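Local atomic coordinates of probable sugar kinase (Clostridium perfringens, PDB entry 3KZH), a protein that probably phosphorylates a carbohydrate substrate, as a member of the pfkB family in the ribokinase clan, and binds beta-D-glucopyranose. Residues 67-70 / 71-74; 75-78 / 79-83; 128-131 / 132-135; 151-154 / 155-159; 277-280 / 281-285. All blocks are in the same frame, centred on the assembly; numbering follows the deposited sequence.

Contact 1: 67-70 / 71-74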
loop_
_atom_site.group_PDB
_atom_site.type_symbol
_atom_site.label_atom_id
_atom_site.label_comp_id
_atom_site.label_asym_id
_atom_site.label_seq_id
_atom_site.Cartn_x
_atom_site.Cartn_y
_atom_site.Cartn_z
ATOM N N ASN A 67 -9.406 -7.988 3.028
ATOM C CA ASN A 67 -9.906 -7.076 4.090
ATOM C C ASN A 67 -8.848 -6.109 4.681
ATOM O O ASN A 67 -9.187 -5.123 5.344
ATOM C CB ASN A 67 -10.635 -7.911 5.185
ATOM C CG ASN A 67 -11.193 -7.083 6.325
ATOM O OD1 ASN A 67 -11.999 -6.177 6.117
ATOM N ND2 ASN A 67 -10.767 -7.403 7.545
ATOM N N ASP A 68 -7.579 -6.356 4.366
ATOM C CA ASP A 68 -6.462 -5.541 4.838
ATOM C C ASP A 68 -6.286 -4.244 4.029
ATOM O O ASP A 68 -7.149 -3.894 3.219
ATOM C CB ASP A 68 -5.174 -6.384 4.825
ATOM C CG ASP A 68 -4.955 -7.121 3.506
ATOM O OD1 ASP A 68 -5.648 -6.815 2.520
ATOM O OD2 ASP A 68 -4.075 -7.999 3.454
ATOM N N GLU A 69 -5.144 -3.578 4.211
ATOM C CA GLU A 69 -4.832 -2.321 3.525
ATOM C C GLU A 69 -4.598 -2.452 2.018
ATOM O O GLU A 69 -4.898 -1.529 1.260
ATOM C CB GLU A 69 -3.632 -1.642 4.191
ATOM C CG GLU A 69 -3.809 -0.142 4.405
ATOM C CD GLU A 69 -4.836 0.211 5.484
ATOM O OE1 GLU A 69 -5.597 1.178 5.278
ATOM O OE2 GLU A 69 -4.876 -0.452 6.541
ATOM N N HIS A 70 -4.072 -3.600 1.596
ATOM C CA HIS A 70 -3.823 -3.869 0.182
ATOM C C HIS A 70 -5.132 -4.183 -0.522
ATOM O O HIS A 70 -5.264 -3.956 -1.725
ATOM C CB HIS A 70 -2.843 -5.020 -0.000
ATOM C CG HIS A 70 -1.412 -4.638 0.216
ATOM N ND1 HIS A 70 -0.965 -3.336 0.145
ATOM C CD2 HIS A 70 -0.328 -5.394 0.493
ATOM C CE1 HIS A 70 0.337 -3.310 0.368
ATOM N NE2 HIS A 70 0.748 -4.544 0.582
ATOM N N GLY A 71 -6.100 -4.666 0.260
ATOM C CA GLY A 71 -7.429 -4.978 -0.240
ATOM C C GLY A 71 -8.151 -3.692 -0.582
ATOM O O GLY A 71 -8.774 -3.606 -1.632
ATOM N N LYS A 72 -7.978 -2.672 0.261
ATOM C CA LYS A 72 -8.593 -1.354 0.051
ATOM C C LYS A 72 -7.945 -0.620 -1.128
ATOM O O LYS A 72 -8.607 0.169 -1.809
ATOM C CB LYS A 72 -8.480 -0.485 1.310
ATOM C CG LYS A 72 -9.027 -1.134 2.556
ATOM C CD LYS A 72 -8.951 -0.210 3.763
ATOM C CE LYS A 72 -8.899 -1.012 5.055
ATOM N NZ LYS A 72 -9.940 -2.081 5.130
ATOM N N SER A 73 -6.666 -0.917 -1.370
ATOM C CA SER A 73 -5.883 -0.324 -2.461
ATOM C C SER A 73 -6.401 -0.794 -3.824
ATOM O O SER A 73 -6.614 0.018 -4.730
ATOM C CB SER A 73 -4.405 -0.697 -2.325
ATOM O OG SER A 73 -3.844 -0.199 -1.134
ATOM N N ILE A 74 -6.628 -2.108 -3.934
ATOM C CA ILE A 74 -7.152 -2.753 -5.146
ATOM C C ILE A 74 -8.563 -2.214 -5.424
ATOM O O ILE A 74 -8.817 -1.720 -6.523
ATOM C CB ILE A 74 -7.220 -4.313 -4.994
ATOM C CG1 ILE A 74 -5.832 -4.909 -4.745
ATOM C CG2 ILE A 74 -7.858 -4.968 -6.230
ATOM C CD1 ILE A 74 -4.974 -5.156 -5.990
#
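Asp68 and Gly71 meet at the start of helix 69-81, where Asp68 stands at the N-cap. Its OD1 accepts a weak capping bond from Gly71 N at 3.2 Å, with an N-H...O angle of 132°. The carboxylate can turn back over the first turn because CG lies between the backbone N and the carbonyl carbon (chi1 49°). OD1 also bonds to Thr96 OG1, so the cap ties the helix start to a neighbouring loop.

Lys72 runs back across the same turn. Its CB packs on Glu69 O, and Lys72 CG comes to 3.4 Å from Asp68 O. Lys72 CD then passes Glu69 OE1 at 3.9 Å, with the two side chains crossing at a slant, and Lys72 CE lies about equally near Glu69 OE1 and Asp68 O. A bend at the last torsion (chi4 -48°) turns Lys72 NZ back to Asn67 O, a hydrogen bond of 3.1 Å made from above the carbonyl plane. The ammonium group thus bonds to a backbone oxygen just ahead of the cap, while the Glu69 carboxylate probably adds a weaker electrostatic pull, Glu69 OE1 being 5.4 Å from Lys72 NZ.

On the side facing the second subunit, Ser73 packs against Ser73 of that subunit, and His70 against its Ile39. Within the helix, Glu69 O takes two bonds from Ser73, one from the backbone N at 3.2 Å and one from the hydroxyl. The two donors reach it from opposite faces of the carbonyl plane, with Ser73 OG at 2.9 Å from Glu69 O.

Contact 2: 75-78 / 79-83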
loop_
_atom_site.group_PDB
_atom_site.type_symbol
_atom_site.label_atom_id
_atom_site.label_comp_id
_atom_site.label_asym_id
_atom_site.label_seq_id
_atom_site.Cartn_x
_atom_site.Cartn_y
_atom_site.Cartn_z
ATOM N N VAL A 75 -9.430 -2.231 -4.405
ATOM C CA VAL A 75 -10.810 -1.759 -4.524
ATOM C C VAL A 75 -10.889 -0.316 -4.989
ATOM O O VAL A 75 -11.642 -0.013 -5.916
ATOM C CB VAL A 75 -11.631 -1.963 -3.212
ATOM C CG1 VAL A 75 -13.088 -1.537 -3.413
ATOM C CG2 VAL A 75 -11.637 -3.392 -2.821
ATOM N N GLU A 76 -10.058 0.549 -4.403
ATOM C CA GLU A 76 -10.022 1.961 -4.792
ATOM C C GLU A 76 -9.563 2.162 -6.232
ATOM O O GLU A 76 -10.127 2.987 -6.949
ATOM C CB GLU A 76 -9.154 2.797 -3.834
ATOM C CG GLU A 76 -9.869 3.241 -2.547
ATOM C CD GLU A 76 -11.189 3.981 -2.804
ATOM O OE1 GLU A 76 -11.186 5.009 -3.527
ATOM O OE2 GLU A 76 -12.232 3.518 -2.296
ATOM N N HIS A 77 -8.599 1.347 -6.673
ATOM C CA HIS A 77 -8.095 1.422 -8.047
ATOM C C HIS A 77 -9.169 0.933 -9.029
ATOM O O HIS A 77 -9.321 1.496 -10.106
ATOM C CB HIS A 77 -6.809 0.608 -8.194
ATOM C CG HIS A 77 -6.160 0.727 -9.539
ATOM N ND1 HIS A 77 -5.514 1.872 -9.956
ATOM C CD2 HIS A 77 -6.042 -0.160 -10.554
ATOM C CE1 HIS A 77 -5.025 1.681 -11.170
ATOM N NE2 HIS A 77 -5.332 0.457 -11.553
ATOM N N SER A 78 -9.956 -0.054 -8.592
ATOM C CA SER A 78 -11.044 -0.611 -9.390
ATOM C C SER A 78 -12.193 0.364 -9.606
ATOM O O SER A 78 -12.813 0.359 -10.666
ATOM C CB SER A 78 -11.535 -1.939 -8.795
ATOM O OG SER A 78 -12.249 -1.799 -7.583
ATOM N N LYS A 79 -12.443 1.215 -8.608
ATOM C CA LYS A 79 -13.495 2.238 -8.683
ATOM C C LYS A 79 -13.027 3.412 -9.545
ATOM O O LYS A 79 -13.840 4.062 -10.198
ATOM C CB LYS A 79 -13.890 2.738 -7.290
ATOM C CG LYS A 79 -14.616 1.715 -6.421
ATOM C CD LYS A 79 -14.753 2.250 -5.012
ATOM C CE LYS A 79 -15.534 1.320 -4.120
ATOM N NZ LYS A 79 -15.483 1.768 -2.692
ATOM N N LYS A 80 -11.715 3.649 -9.563
ATOM C CA LYS A 80 -11.113 4.720 -10.358
ATOM C C LYS A 80 -11.122 4.353 -11.851
ATOM O O LYS A 80 -11.520 5.171 -12.687
ATOM C CB LYS A 80 -9.682 4.990 -9.879
ATOM C CG LYS A 80 -8.929 6.078 -10.639
ATOM C CD LYS A 80 -7.440 6.039 -10.332
ATOM C CE LYS A 80 -6.678 6.930 -11.298
ATOM N NZ LYS A 80 -5.202 6.858 -11.130
ATOM N N ILE A 81 -10.708 3.119 -12.166
ATOM C CA ILE A 81 -10.655 2.628 -13.546
ATOM C C ILE A 81 -12.027 2.168 -14.052
ATOM O O ILE A 81 -12.431 2.508 -15.170
ATOM C CB ILE A 81 -9.583 1.502 -13.720
ATOM C CG1 ILE A 81 -8.181 2.000 -13.317
ATOM C CG2 ILE A 81 -9.565 0.970 -15.162
ATOM C CD1 ILE A 81 -7.655 3.254 -14.076
ATOM N N GLY A 82 -12.738 1.396 -13.242
ATOM C CA GLY A 82 -14.051 0.948 -13.671
ATOM C C GLY A 82 -14.291 -0.536 -13.789
ATOM O O GLY A 82 -15.228 -0.929 -14.484
ATOM N N TYR A 83 -13.424 -1.358 -13.197
ATOM C CA TYR A 83 -13.635 -2.807 -13.218
ATOM C C TYR A 83 -14.288 -3.155 -11.878
ATOM O O TYR A 83 -13.705 -2.966 -10.809
ATOM C CB TYR A 83 -12.356 -3.616 -13.558
ATOM C CG TYR A 83 -11.100 -3.382 -12.733
ATOM C CD1 TYR A 83 -10.703 -4.312 -11.758
ATOM C CD2 TYR A 83 -10.271 -2.263 -12.956
ATOM C CE1 TYR A 83 -9.509 -4.143 -11.011
ATOM C CE2 TYR A 83 -9.060 -2.081 -12.212
ATOM C CZ TYR A 83 -8.698 -3.030 -11.236
ATOM O OH TYR A 83 -7.585 -2.836 -10.442
HETATM O O HOH W 1 -14.757 -2.212 -7.606
#
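The His77 imidazole carries Ile81 CG1 over one face, 3.9 Å from the ring centroid and 21° off the normal, a CH-pi contact. At its edge, in the ring plane, lies Tyr83 OH, 3.1 Å from His77 CD2. The Tyr83 ring in turn has Ser78 CB over one face, 3.8 Å from the centroid, again a CH-pi contact, and His77 CD2 at its edge. With CG anti to the backbone N (chi1 -175°), the imidazole lies alongside Ile81, both side chains pointing the same way. Outside the turn, the His77 ring meets Phe41, and Ile81 packs on helix 44-54.

This is the C-terminal turn of helix 69-81, which Gly82 ends by taking a positive phi of 120°. Ser78 O binds Gly82 N at 2.8 Å and, weakly, Tyr83 N, as the chain turns out of the helix.

One turn earlier, Val75 O accepts both Lys79 N and the Ser78 hydroxyl. The extended Lys79 chain lies beside Val75, with Lys79 CE 3.8 Å from Val75 CG1, and Lys79 NZ forms a long salt bridge of 3.7 Å with Glu76 OE2.

Contact 3: 128-131 / 132-135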
loop_
_atom_site.group_PDB
_atom_site.type_symbol
_atom_site.label_atom_id
_atom_site.label_comp_id
_atom_site.label_asym_id
_atom_site.label_seq_id
_atom_site.Cartn_x
_atom_site.Cartn_y
_atom_site.Cartn_z
ATOM N N ASP A 128 -21.206 -21.212 -5.942
ATOM C CA ASP A 128 -22.652 -21.456 -5.900
ATOM C C ASP A 128 -23.468 -20.232 -5.496
ATOM O O ASP A 128 -24.546 -20.011 -6.044
ATOM C CB ASP A 128 -22.987 -22.610 -4.946
ATOM C CG ASP A 128 -22.482 -23.958 -5.437
ATOM O OD1 ASP A 128 -22.365 -24.157 -6.667
ATOM O OD2 ASP A 128 -22.197 -24.821 -4.578
ATOM N N SER A 129 -22.930 -19.418 -4.583
ATOM C CA SER A 129 -23.623 -18.215 -4.115
ATOM C C SER A 129 -23.658 -17.134 -5.180
ATOM O O SER A 129 -24.582 -16.322 -5.224
ATOM C CB SER A 129 -22.997 -17.677 -2.807
ATOM O OG SER A 129 -21.743 -17.028 -2.995
ATOM N N LYS A 130 -22.664 -17.174 -6.064
ATOM C CA LYS A 130 -22.524 -16.206 -7.152
ATOM C C LYS A 130 -22.791 -16.819 -8.526
ATOM O O LYS A 130 -22.399 -16.242 -9.540
ATOM C CB LYS A 130 -21.113 -15.592 -7.136
ATOM C CG LYS A 130 -20.704 -14.866 -5.858
ATOM C CD LYS A 130 -21.583 -13.664 -5.565
ATOM C CE LYS A 130 -21.000 -12.803 -4.471
ATOM N NZ LYS A 130 -20.675 -13.566 -3.242
ATOM N N ARG A 131 -23.500 -17.952 -8.562
ATOM C CA ARG A 131 -23.821 -18.663 -9.816
ATOM C C ARG A 131 -24.510 -17.809 -10.889
ATOM O O ARG A 131 -24.262 -17.971 -12.078
ATOM C CB ARG A 131 -24.669 -19.909 -9.522
ATOM C CG ARG A 131 -25.995 -19.629 -8.816
ATOM C CD ARG A 131 -26.874 -20.847 -8.763
ATOM N NE ARG A 131 -27.385 -21.193 -10.084
ATOM C CZ ARG A 131 -28.476 -21.921 -10.305
ATOM N NH1 ARG A 131 -29.195 -22.397 -9.289
ATOM N NH2 ARG A 131 -28.856 -22.168 -11.552
ATOM N N GLU A 132 -25.308 -16.848 -10.436
ATOM C CA GLU A 132 -26.052 -15.942 -11.304
ATOM C C GLU A 132 -25.136 -14.955 -12.039
ATOM O O GLU A 132 -25.478 -14.471 -13.119
ATOM C CB GLU A 132 -27.081 -15.194 -10.468
ATOM C CG GLU A 132 -28.324 -14.794 -11.206
ATOM C CD GLU A 132 -29.328 -14.147 -10.287
ATOM O OE1 GLU A 132 -30.081 -14.888 -9.617
ATOM O OE2 GLU A 132 -29.343 -12.898 -10.226
ATOM N N ILE A 133 -23.967 -14.677 -11.458
ATOM C CA ILE A 133 -23.000 -13.776 -12.083
ATOM C C ILE A 133 -22.345 -14.501 -13.266
ATOM O O ILE A 133 -22.168 -13.913 -14.332
ATOM C CB ILE A 133 -21.931 -13.260 -11.074
ATOM C CG1 ILE A 133 -22.594 -12.647 -9.827
ATOM C CG2 ILE A 133 -20.981 -12.242 -11.753
ATOM C CD1 ILE A 133 -23.514 -11.425 -10.083
ATOM N N PHE A 134 -22.070 -15.795 -13.077
ATOM C CA PHE A 134 -21.478 -16.654 -14.105
ATOM C C PHE A 134 -22.465 -16.930 -15.235
ATOM O O PHE A 134 -22.157 -16.679 -16.397
ATOM C CB PHE A 134 -21.029 -17.987 -13.516
ATOM C CG PHE A 134 -19.853 -17.892 -12.597
ATOM C CD1 PHE A 134 -18.544 -17.892 -13.112
ATOM C CD2 PHE A 134 -20.036 -17.870 -11.206
ATOM C CE1 PHE A 134 -17.416 -17.873 -12.243
ATOM C CE2 PHE A 134 -18.925 -17.852 -10.324
ATOM C CZ PHE A 134 -17.613 -17.856 -10.844
ATOM N N GLU A 135 -23.673 -17.364 -14.868
ATOM C CA GLU A 135 -24.743 -17.691 -15.820
ATOM C C GLU A 135 -25.207 -16.557 -16.744
ATOM O O GLU A 135 -25.536 -16.807 -17.913
ATOM C CB GLU A 135 -25.946 -18.303 -15.087
ATOM C CG GLU A 135 -25.638 -19.628 -14.409
ATOM C CD GLU A 135 -26.781 -20.194 -13.585
ATOM O OE1 GLU A 135 -27.534 -19.408 -12.971
ATOM O OE2 GLU A 135 -26.914 -21.437 -13.541
HETATM O O HOH W 2 -26.359 -15.734 -7.448
#
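Arg131 starts with CG between its backbone N and carbonyl carbon (chi1 59°), and a bend at chi3 swings the guanidinium over towards Glu135, one turn along the helix. Glu135 answers with CG beside its backbone N and an extended chain beyond it, which carries the carboxylate outward to meet the arginine. The two side chains cross, with their flat ends turned 69° against each other. The meeting is therefore not the coplanar, evenly paired form of salt bridge. Arg131 NH2 makes the stronger link, 2.9 Å to Glu135 OE2. That oxygen lies close to the guanidinium plane and receives the N-H on its syn lone pair at an N-H...O angle of 163°. The second link, from Arg131 NE to Glu135 OE1, is weak.

Closer to the backbone, Glu135 CG rests 3.2 Å from Arg131 O, the oxygen that also accepts Glu135 N at 2.9 Å, so backbone and side chains join the same two residues.

On the inner side, Lys130 O accepts Ile133 N at 2.9 Å, and Phe134 CD2 approaches the same oxygen at 3.3 Å. Phe134 stacks on Phe157 of helix 147-157, while Ile133 packs on strands 9-12 and 59-62. A water bonded to Ser129 O reaches Glu132 N weakly, spanning the break between helices.

Lys130 both leaves helix 124-129 and takes the N-cap position of helix 131-135. The contact is thus a helix-to-helix junction, followed by an i to i+4 arginine-glutamate salt bridge on a short surface helix.

Contact 4: 151-154 / 155-159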
loop_
_atom_site.group_PDB
_atom_site.type_symbol
_atom_site.label_atom_id
_atom_site.label_comp_id
_atom_site.label_asym_id
_atom_site.label_seq_id
_atom_site.Cartn_x
_atom_site.Cartn_y
_atom_site.Cartn_z
ATOM N N GLU A 151 -12.489 -26.931 -13.669
ATOM C CA GLU A 151 -13.340 -28.091 -13.989
ATOM C C GLU A 151 -14.743 -27.918 -13.419
ATOM O O GLU A 151 -15.724 -28.168 -14.122
ATOM C CB GLU A 151 -12.727 -29.393 -13.468
ATOM C CG GLU A 151 -13.554 -30.667 -13.757
ATOM C CD GLU A 151 -12.752 -31.942 -13.632
ATOM O OE1 GLU A 151 -11.808 -31.984 -12.811
ATOM O OE2 GLU A 151 -13.057 -32.903 -14.368
ATOM N N TYR A 152 -14.823 -27.419 -12.183
ATOM C CA TYR A 152 -16.107 -27.167 -11.533
ATOM C C TYR A 152 -16.869 -26.083 -12.304
ATOM O O TYR A 152 -18.062 -26.235 -12.553
ATOM C CB TYR A 152 -15.917 -26.757 -10.062
ATOM C CG TYR A 152 -17.218 -26.649 -9.289
ATOM C CD1 TYR A 152 -17.865 -27.800 -8.788
ATOM C CD2 TYR A 152 -17.836 -25.394 -9.083
ATOM C CE1 TYR A 152 -19.102 -27.701 -8.099
ATOM C CE2 TYR A 152 -19.068 -25.285 -8.402
ATOM C CZ TYR A 152 -19.690 -26.440 -7.912
ATOM O OH TYR A 152 -20.867 -26.316 -7.214
ATOM N N LEU A 153 -16.163 -25.030 -12.723
ATOM C CA LEU A 153 -16.779 -23.934 -13.474
ATOM C C LEU A 153 -17.248 -24.354 -14.859
ATOM O O LEU A 153 -18.350 -23.987 -15.269
ATOM C CB LEU A 153 -15.840 -22.723 -13.573
ATOM C CG LEU A 153 -15.513 -22.012 -12.264
ATOM C CD1 LEU A 153 -14.455 -20.981 -12.487
ATOM C CD2 LEU A 153 -16.736 -21.392 -11.669
ATOM N N LEU A 154 -16.434 -25.169 -15.537
ATOM C CA LEU A 154 -16.740 -25.681 -16.875
ATOM C C LEU A 154 -17.943 -26.619 -16.844
ATOM O O LEU A 154 -18.916 -26.392 -17.550
ATOM C CB LEU A 154 -15.519 -26.394 -17.479
ATOM C CG LEU A 154 -14.261 -25.587 -17.820
ATOM C CD1 LEU A 154 -13.181 -26.531 -18.265
ATOM C CD2 LEU A 154 -14.516 -24.528 -18.891
ATOM N N LYS A 155 -17.904 -27.602 -15.943
ATOM C CA LYS A 155 -18.970 -28.601 -15.757
ATOM C C LYS A 155 -20.318 -27.930 -15.460
ATOM O O LYS A 155 -21.329 -28.239 -16.099
ATOM C CB LYS A 155 -18.568 -29.538 -14.603
ATOM C CG LYS A 155 -19.530 -30.647 -14.203
ATOM C CD LYS A 155 -18.907 -31.434 -13.049
ATOM C CE LYS A 155 -19.819 -32.522 -12.497
ATOM N NZ LYS A 155 -19.189 -33.183 -11.310
ATOM N N ASN A 156 -20.278 -26.938 -14.571
ATOM C CA ASN A 156 -21.464 -26.205 -14.149
ATOM C C ASN A 156 -21.952 -25.044 -15.011
ATOM O O ASN A 156 -23.134 -24.701 -14.933
ATOM C CB ASN A 156 -21.278 -25.695 -12.719
ATOM C CG ASN A 156 -21.438 -26.782 -11.684
ATOM O OD1 ASN A 156 -20.473 -27.442 -11.300
ATOM N ND2 ASN A 156 -22.664 -26.966 -11.213
ATOM N N PHE A 157 -21.066 -24.411 -15.793
ATOM C CA PHE A 157 -21.454 -23.230 -16.588
ATOM C C PHE A 157 -21.125 -23.135 -18.088
ATOM O O PHE A 157 -21.464 -22.119 -18.706
ATOM C CB PHE A 157 -20.945 -21.929 -15.919
ATOM C CG PHE A 157 -21.235 -21.823 -14.446
ATOM C CD1 PHE A 157 -22.523 -21.498 -13.984
ATOM C CD2 PHE A 157 -20.220 -22.073 -13.510
ATOM C CE1 PHE A 157 -22.801 -21.423 -12.586
ATOM C CE2 PHE A 157 -20.471 -22.005 -12.121
ATOM C CZ PHE A 157 -21.768 -21.681 -11.652
ATOM N N LYS A 158 -20.516 -24.168 -18.685
ATOM C CA LYS A 158 -20.138 -24.141 -20.113
ATOM C C LYS A 158 -21.218 -23.800 -21.160
ATOM O O LYS A 158 -20.905 -23.235 -22.212
ATOM C CB LYS A 158 -19.412 -25.428 -20.530
ATOM C CG LYS A 158 -20.272 -26.691 -20.553
ATOM C CD LYS A 158 -19.635 -27.759 -21.414
ATOM C CE LYS A 158 -20.491 -29.011 -21.516
ATOM N NZ LYS A 158 -20.658 -29.683 -20.201
ATOM N N ASP A 159 -22.472 -24.138 -20.869
ATOM C CA ASP A 159 -23.583 -23.867 -21.788
ATOM C C ASP A 159 -24.343 -22.592 -21.421
ATOM O O ASP A 159 -25.227 -22.153 -22.166
ATOM C CB ASP A 159 -24.552 -25.056 -21.829
ATOM C CG ASP A 159 -23.879 -26.355 -22.231
ATOM O OD1 ASP A 159 -23.438 -26.467 -23.395
ATOM O OD2 ASP A 159 -23.789 -27.261 -21.370
#
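Tyr152 and Asn156 meet through ring and amide, one turn apart. The phenol ring, swung out with CG anti to its backbone N (chi1 -173°), has the end of the Asn156 side chain over its centre, and the ring and amide planes stand 39° apart. The orientation of this amide is doubtful, so the chemical identity of the group over the ring is not secure. At its far end Tyr152 OH bonds to Asp128 OD1, which links this helix to helix 124-129.

The apolar contact is between Leu153 and Phe157. Leu153 CD2 touches Phe157 CE2 at 3.8 Å, the two side chains crossing at an angle. The edge of the Phe157 ring also comes up to the backbone, Phe157 CD2 being 3.2 Å from Leu153 O. Both residues pack further on Ile127 and on Phe163 of strand 162-166.

Backbone i to i+4 bonds run from Lys155 to Lys158. Lys155 N lies 2.9 Å from Glu151 O, and Phe157 N reaches Leu153 O at 2.8 Å, the same oxygen that the ring edge approaches. Lys158 N still binds Leu154 O at 3.0 Å.

The contact lies toward the C-terminal end of the helix that joins the parallel strands 139-143 and 162-166, the helix of a beta-alpha-beta unit.

Contact 5: 277-280 / 281-285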
loop_
_atom_site.group_PDB
_atom_site.type_symbol
_atom_site.label_atom_id
_atom_site.label_comp_id
_atom_site.label_asym_id
_atom_site.label_seq_id
_atom_site.Cartn_x
_atom_site.Cartn_y
_atom_site.Cartn_z
ATOM N N VAL A 277 -8.760 -9.059 -34.034
ATOM C CA VAL A 277 -7.337 -9.406 -34.045
ATOM C C VAL A 277 -6.469 -8.142 -34.102
ATOM O O VAL A 277 -5.509 -8.032 -33.350
ATOM C CB VAL A 277 -7.038 -10.389 -35.235
ATOM C CG1 VAL A 277 -5.595 -10.714 -35.354
ATOM C CG2 VAL A 277 -7.749 -11.680 -35.010
ATOM N N LYS A 278 -6.893 -7.165 -34.908
ATOM C CA LYS A 278 -6.176 -5.900 -35.064
ATOM C C LYS A 278 -6.277 -4.980 -33.857
ATOM O O LYS A 278 -5.267 -4.392 -33.445
ATOM C CB LYS A 278 -6.651 -5.152 -36.311
ATOM C CG LYS A 278 -6.142 -5.713 -37.624
ATOM C CD LYS A 278 -6.690 -4.891 -38.772
ATOM C CE LYS A 278 -6.643 -5.670 -40.060
ATOM N NZ LYS A 278 -7.406 -5.005 -41.155
ATOM N N PHE A 279 -7.484 -4.913 -33.273
ATOM C CA PHE A 279 -7.790 -4.085 -32.091
ATOM C C PHE A 279 -7.016 -4.631 -30.888
ATOM O O PHE A 279 -6.342 -3.880 -30.186
ATOM C CB PHE A 279 -9.318 -4.060 -31.815
ATOM C CG PHE A 279 -9.739 -3.077 -30.731
ATOM C CD1 PHE A 279 -10.182 -1.780 -31.069
ATOM C CD2 PHE A 279 -9.616 -3.411 -29.355
ATOM C CE1 PHE A 279 -10.490 -0.825 -30.058
ATOM C CE2 PHE A 279 -9.918 -2.461 -28.338
ATOM C CZ PHE A 279 -10.353 -1.165 -28.695
ATOM N N ALA A 280 -7.146 -5.934 -30.659
ATOM C CA ALA A 280 -6.469 -6.629 -29.569
ATOM C C ALA A 280 -4.944 -6.603 -29.704
ATOM O O ALA A 280 -4.233 -6.548 -28.705
ATOM C CB ALA A 280 -6.967 -8.053 -29.487
HETATM N N MSE A 281 -4.452 -6.618 -30.942
HETATM C CA MSE A 281 -3.021 -6.580 -31.207
HETATM C C MSE A 281 -2.466 -5.189 -30.961
HETATM O O MSE A 281 -1.346 -5.055 -30.458
HETATM C CB MSE A 281 -2.723 -7.029 -32.623
HETATM C CG MSE A 281 -1.496 -7.913 -32.722
HETATM SE SE MSE A 281 -1.195 -8.566 -34.512
HETATM C CE MSE A 281 -2.969 -8.840 -35.035
ATOM N N THR A 282 -3.272 -4.165 -31.279
ATOM C CA THR A 282 -2.911 -2.751 -31.050
ATOM C C THR A 282 -2.743 -2.517 -29.538
ATOM O O THR A 282 -1.815 -1.831 -29.122
ATOM C CB THR A 282 -3.978 -1.773 -31.644
ATOM O OG1 THR A 282 -4.004 -1.918 -33.070
ATOM C CG2 THR A 282 -3.663 -0.323 -31.303
HETATM N N MSE A 283 -3.615 -3.153 -28.745
HETATM C CA MSE A 283 -3.597 -3.096 -27.270
HETATM C C MSE A 283 -2.351 -3.795 -26.738
HETATM O O MSE A 283 -1.720 -3.327 -25.777
HETATM C CB MSE A 283 -4.835 -3.773 -26.673
HETATM C CG MSE A 283 -6.113 -3.033 -26.915
HETATM SE SE MSE A 283 -7.594 -3.643 -25.815
HETATM C CE MSE A 283 -6.680 -3.502 -24.115
ATOM N N SER A 284 -2.006 -4.920 -27.370
ATOM C CA SER A 284 -0.826 -5.688 -26.995
ATOM C C SER A 284 0.431 -4.900 -27.357
ATOM O O SER A 284 1.353 -4.840 -26.556
ATOM C CB SER A 284 -0.828 -7.057 -27.683
ATOM O OG SER A 284 0.255 -7.853 -27.243
ATOM N N ASN A 285 0.403 -4.215 -28.506
ATOM C CA ASN A 285 1.520 -3.395 -28.991
ATOM C C ASN A 285 1.801 -2.187 -28.102
ATOM O O ASN A 285 2.956 -1.832 -27.912
ATOM C CB ASN A 285 1.291 -2.904 -30.435
ATOM C CG ASN A 285 1.385 -4.013 -31.481
ATOM O OD1 ASN A 285 2.040 -5.051 -31.286
ATOM N ND2 ASN A 285 0.740 -3.778 -32.622
#
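Helix 273-288 is packed against strands 231-234 and 239-244 of the large sheet and against helix 300-308, and this buried contact runs along its middle turns. Phe279 and Met283, a selenomethionine, form a Met-aromatic contact. Met283 SE lies 3.6 Å from Phe279 CE2 and 4.8 Å from the ring centroid, 68° off the normal, so the selenium approaches obliquely. The ring reaches it with CG anti to the backbone N (chi1 -172°), and the two side chains cross. Phe279 also stacks on Tyr265 and meets helix 300-308.

Val277 and Met281, also selenomethionine, lie side by side pointing the same way, touching through Val277 CG1 and Met281 CE. Both pack on Ile231 and Ile242, in the helix-on-sheet layer of the ribokinase-like fold.

Thr282 is a buried polar residue whose hydroxyl is satisfied within the helix. Thr282 OG1 binds Lys278 O at 2.8 Å, and Thr282 N binds the same oxygen at 3.0 Å from the opposite face of its plane. The Lys278 side chain reaches Trp312 of strand 312-317 in a cation-pi contact. Further along, Ser284 N binds Ala280 O at 3.1 Å, and the Ser284 side chain lies about 6 Å from the bound beta-D-glucopyranose.

Contacts 1 and 2 share helix 69-81, one at its capped start against the second subunit, the other at its glycine-ended finish beside helix 44-54. Contacts 3 and 4 belong to successive helices that touch directly: Phe134 CE1 is 3.6 Å from Leu153 CD2. Contact 5 stands apart, its centre about 31 Å from that of contact 1 and on the opposite side of the chain's centre. It is the buried one, relying on apolar and selenium-aromatic packing. Contact 3, at the surface, has a close ion pair, and contact 2 a long one, while contacts 1, 2 and 4 are partly buried and mix polar ends with packed faces.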